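Local coordinates for protein profilin (Schizosaccharomyces pombe, PDB 3D9Y) that binds monomeric actin, restraining its polymerization at high concentration and promoting it at low, and is essential for cytokinesis in fission yeast, at residues Y80-I89 against H101-A112. Residues are numbered along the deposited sequence; the frame is centred on the assembly and turned at random.
Sequences YGKLQKEGII and HYPETTLPGEAA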
loop_
_atom_site.group_PDB
_atom_site.type_symbol
_atom_site.label_atom_id
_atom_site.label_comp_id
_atom_site.label_asym_id
_atom_site.label_seq_id
_atom_site.Cartn_x
_atom_site.Cartn_y
_atom_site.Cartn_z
ATOM N N TYR A 80 4.957 1.153 6.146
ATOM C CA TYR A 80 4.620 -0.242 6.432
ATOM C C TYR A 80 3.952 -0.302 7.801
ATOM O O TYR A 80 4.343 0.419 8.717
ATOM C CB TYR A 80 5.839 -1.148 6.522
ATOM C CG TYR A 80 6.779 -1.239 5.334
ATOM C CD1 TYR A 80 6.463 -0.704 4.083
ATOM C CD2 TYR A 80 7.999 -1.876 5.478
ATOM C CE1 TYR A 80 7.355 -0.807 2.999
ATOM C CE2 TYR A 80 8.897 -1.980 4.416
ATOM C CZ TYR A 80 8.568 -1.447 3.175
ATOM O OH TYR A 80 9.455 -1.557 2.126
ATOM N N GLY A 81 2.991 -1.200 7.948
ATOM C CA GLY A 81 2.321 -1.398 9.234
ATOM C C GLY A 81 2.079 -2.860 9.543
ATOM O O GLY A 81 2.189 -3.734 8.663
ATOM N N LYS A 82 1.743 -3.125 10.802
ATOM C CA LYS A 82 1.418 -4.469 11.234
ATOM C C LYS A 82 0.192 -4.447 12.144
ATOM O O LYS A 82 -0.076 -3.455 12.823
ATOM C CB LYS A 82 2.610 -5.127 11.944
ATOM C CG LYS A 82 2.978 -4.551 13.277
ATOM C CD LYS A 82 4.099 -5.364 13.958
ATOM C CE LYS A 82 4.179 -5.078 15.440
ATOM N NZ LYS A 82 5.491 -5.467 16.043
ATOM N N LEU A 83 -0.542 -5.548 12.123
ATOM C CA LEU A 83 -1.675 -5.759 13.014
ATOM C C LEU A 83 -1.702 -7.247 13.271
ATOM O O LEU A 83 -1.991 -8.044 12.365
ATOM C CB LEU A 83 -2.961 -5.271 12.365
ATOM C CG LEU A 83 -4.174 -5.018 13.245
ATOM C CD1 LEU A 83 -3.852 -4.034 14.373
ATOM C CD2 LEU A 83 -5.291 -4.502 12.368
ATOM N N GLN A 84 -1.354 -7.610 14.503
ATOM C CA GLN A 84 -1.001 -8.973 14.848
ATOM C C GLN A 84 0.026 -9.474 13.827
ATOM O O GLN A 84 0.977 -8.751 13.502
ATOM C CB GLN A 84 -2.251 -9.858 14.954
ATOM C CG GLN A 84 -3.224 -9.424 16.058
ATOM C CD GLN A 84 -4.391 -8.589 15.555
ATOM O OE1 GLN A 84 -5.122 -9.008 14.654
ATOM N NE2 GLN A 84 -4.584 -7.412 16.148
ATOM N N LYS A 85 -0.173 -10.668 13.275
ATOM C CA LYS A 85 0.830 -11.261 12.397
ATOM C C LYS A 85 0.554 -10.950 10.921
ATOM O O LYS A 85 1.261 -11.432 10.025
ATOM C CB LYS A 85 0.940 -12.770 12.667
ATOM C CG LYS A 85 1.560 -13.093 14.033
ATOM C CD LYS A 85 0.555 -12.983 15.189
ATOM C CE LYS A 85 1.230 -12.887 16.559
ATOM N NZ LYS A 85 1.712 -11.508 16.854
ATOM N N GLU A 86 -0.457 -10.123 10.662
ATOM C CA GLU A 86 -0.695 -9.607 9.314
ATOM C C GLU A 86 -0.098 -8.207 9.199
ATOM O O GLU A 86 0.402 -7.648 10.182
ATOM C CB GLU A 86 -2.192 -9.591 9.008
ATOM C CG GLU A 86 -2.883 -10.930 9.296
ATOM C CD GLU A 86 -4.361 -10.932 8.954
ATOM O OE1 GLU A 86 -5.170 -10.389 9.738
ATOM O OE2 GLU A 86 -4.726 -11.521 7.916
ATOM N N GLY A 87 -0.142 -7.635 8.004
ATOM C CA GLY A 87 0.387 -6.288 7.824
ATOM C C GLY A 87 0.068 -5.686 6.480
ATOM O O GLY A 87 -0.673 -6.260 5.667
ATOM N N ILE A 88 0.641 -4.516 6.264
ATOM C CA ILE A 88 0.301 -3.680 5.143
ATOM C C ILE A 88 1.576 -2.997 4.676
ATOM O O ILE A 88 2.374 -2.547 5.493
ATOM C CB ILE A 88 -0.800 -2.661 5.565
ATOM C CG1 ILE A 88 -1.477 -2.036 4.347
ATOM C CG2 ILE A 88 -0.262 -1.603 6.507
ATOM C CD1 ILE A 88 -2.773 -2.694 3.972
ATOM N N ILE A 89 1.759 -2.970 3.357
ATOM C CA ILE A 89 2.919 -2.348 2.702
ATOM C C ILE A 89 2.410 -1.307 1.711
ATOM O O ILE A 89 1.686 -1.648 0.768
ATOM C CB ILE A 89 3.690 -3.395 1.895
ATOM C CG1 ILE A 89 4.098 -4.584 2.773
ATOM C CG2 ILE A 89 4.898 -2.745 1.139
ATOM C CD1 ILE A 89 5.073 -4.289 3.908
ATOM N N HIS A 101 -1.807 -5.804 1.357
ATOM C CA HIS A 101 -2.038 -6.512 2.622
ATOM C C HIS A 101 -1.476 -7.932 2.509
ATOM O O HIS A 101 -1.643 -8.574 1.466
ATOM C CB HIS A 101 -3.552 -6.565 2.915
ATOM C CG HIS A 101 -3.905 -7.196 4.226
ATOM N ND1 HIS A 101 -4.256 -6.459 5.340
ATOM C CD2 HIS A 101 -3.992 -8.496 4.596
ATOM C CE1 HIS A 101 -4.532 -7.278 6.338
ATOM N NE2 HIS A 101 -4.375 -8.519 5.914
ATOM N N TYR A 102 -0.832 -8.423 3.566
ATOM C CA TYR A 102 -0.338 -9.800 3.621
ATOM C C TYR A 102 -0.820 -10.554 4.876
ATOM O O TYR A 102 -0.971 -9.957 5.943
ATOM C CB TYR A 102 1.193 -9.833 3.502
ATOM C CG TYR A 102 1.937 -9.162 4.644
ATOM C CD1 TYR A 102 2.369 -9.901 5.732
ATOM C CD2 TYR A 102 2.224 -7.796 4.623
ATOM C CE1 TYR A 102 3.048 -9.315 6.787
ATOM C CE2 TYR A 102 2.916 -7.201 5.675
ATOM C CZ TYR A 102 3.326 -7.972 6.753
ATOM O OH TYR A 102 3.997 -7.419 7.820
ATOM N N PRO A 103 -1.100 -11.866 4.740
ATOM C CA PRO A 103 -1.508 -12.727 5.852
ATOM C C PRO A 103 -0.346 -13.253 6.693
ATOM O O PRO A 103 0.813 -13.039 6.350
ATOM C CB PRO A 103 -2.180 -13.894 5.132
ATOM C CG PRO A 103 -1.405 -14.021 3.884
ATOM C CD PRO A 103 -1.102 -12.612 3.465
ATOM N N GLU A 104 -0.669 -13.975 7.771
ATOM C CA GLU A 104 0.342 -14.495 8.704
ATOM C C GLU A 104 1.417 -15.383 8.061
ATOM O O GLU A 104 2.536 -15.490 8.573
ATOM C CB GLU A 104 -0.325 -15.267 9.861
ATOM C CG GLU A 104 -1.134 -16.499 9.436
ATOM C CD GLU A 104 -1.361 -17.490 10.568
ATOM O OE1 GLU A 104 -1.391 -17.072 11.747
ATOM O OE2 GLU A 104 -1.510 -18.696 10.281
ATOM N N THR A 105 1.085 -16.010 6.943
ATOM C CA THR A 105 1.958 -17.022 6.363
ATOM C C THR A 105 3.063 -16.456 5.461
ATOM O O THR A 105 3.963 -17.192 5.045
ATOM C CB THR A 105 1.132 -18.093 5.618
ATOM O OG1 THR A 105 2.002 -19.117 5.118
ATOM C CG2 THR A 105 0.322 -17.479 4.491
ATOM N N THR A 106 3.019 -15.165 5.152
ATOM C CA THR A 106 4.082 -14.597 4.326
ATOM C C THR A 106 4.974 -13.700 5.182
ATOM O O THR A 106 4.499 -12.995 6.073
ATOM C CB THR A 106 3.553 -13.912 3.013
ATOM O OG1 THR A 106 3.805 -12.504 3.024
ATOM C CG2 THR A 106 2.080 -14.188 2.783
ATOM N N LEU A 107 6.277 -13.779 4.933
ATOM C CA LEU A 107 7.252 -12.955 5.647
ATOM C C LEU A 107 7.023 -11.504 5.245
ATOM O O LEU A 107 6.770 -11.236 4.069
ATOM C CB LEU A 107 8.674 -13.385 5.272
ATOM C CG LEU A 107 9.089 -14.796 5.699
ATOM C CD1 LEU A 107 10.200 -15.370 4.806
ATOM C CD2 LEU A 107 9.513 -14.798 7.155
ATOM N N PRO A 108 7.098 -10.561 6.209
ATOM C CA PRO A 108 6.919 -9.137 5.901
ATOM C C PRO A 108 7.903 -8.668 4.830
ATOM O O PRO A 108 7.557 -7.831 3.980
ATOM C CB PRO A 108 7.192 -8.446 7.246
ATOM C CG PRO A 108 6.951 -9.489 8.264
ATOM C CD PRO A 108 7.352 -10.781 7.645
ATOM N N GLY A 109 9.111 -9.220 4.876
ATOM C CA GLY A 109 10.125 -8.973 3.874
ATOM C C GLY A 109 9.667 -9.370 2.489
ATOM O O GLY A 109 10.009 -8.695 1.524
ATOM N N GLU A 110 8.911 -10.469 2.386
ATOM C CA GLU A 110 8.377 -10.927 1.095
ATOM C C GLU A 110 7.386 -9.951 0.482
ATOM O O GLU A 110 7.521 -9.589 -0.672
ATOM C CB GLU A 110 7.677 -12.278 1.228
ATOM C CG GLU A 110 8.600 -13.459 1.262
ATOM C CD GLU A 110 7.832 -14.756 1.408
ATOM O OE1 GLU A 110 7.105 -14.891 2.423
ATOM O OE2 GLU A 110 7.957 -15.624 0.512
ATOM N N ALA A 111 6.388 -9.534 1.260
ATOM C CA ALA A 111 5.380 -8.596 0.758
ATOM C C ALA A 111 6.025 -7.260 0.411
ATOM O O ALA A 111 5.706 -6.664 -0.621
ATOM C CB ALA A 111 4.263 -8.404 1.773
ATOM N N ALA A 112 6.945 -6.795 1.251
ATOM C CA ALA A 112 7.680 -5.570 0.939
ATOM C C ALA A 112 8.466 -5.686 -0.365
ATOM O O ALA A 112 8.425 -4.786 -1.201
ATOM C CB ALA A 112 8.607 -5.203 2.075
HETATM O O HOH W 1 4.341 -4.620 7.381
HETATM O O HOH W 2 3.204 -12.407 8.965
HETATM O O HOH W 3 3.469 -8.723 10.712
#
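H101 and I88 face each other as a non-hydrogen-bonded pair near the end of an antiparallel hairpin, strands 86-92 and 96-102, in the central sheet of the profilin fold; the chain then turns back to lay the C-terminal helix 108-125 over one face of that sheet. With its ring carried anti to the backbone N (chi1 -177°), H101 lies with one face over G87 O, which stands 3.5 Å above the ring plane toward the rim, while CB meets I88 CD1 and E86 OE2 sits in plane at the ring edge, 3.6 Å from NE2, its carboxylate turned 89° to the ring. Next, Y102 forms the hydrogen-bonded pair with G87: Y102 N donates to G87 O at 3.0 Å and G87 N to Y102 O at 3.2 Å, the latter within the carbonyl plane. The Y102 side chain, held between its own backbone N and carbonyl carbon (chi1 64°), folds across the neighbouring strand and lays a ring face on the glycine, G87 CA standing 3.8 Å from the centroid in a CH-pi contact. Its OH is bridged by one water to G81 O and by another to E86 O; an alanine in place of Y102 would probably uncover the G87 backbone and leave both waters without this shared partner. Beyond P103, which begins a type I turn, E104 CA points its hydrogen at K85 O. L107 holds the N-cap position of the helix, and its backbone N donates to E110 OE1. One turn on, A111 and A112 pack against I89, and A112 CB also touches the Y80 ring, whose OH bonds E116 farther along the helix. I89 CD1 sits between two rings, 4.0 Å from Y102 CE2 and 3.7 Å above the plane of Y80, toward its rim.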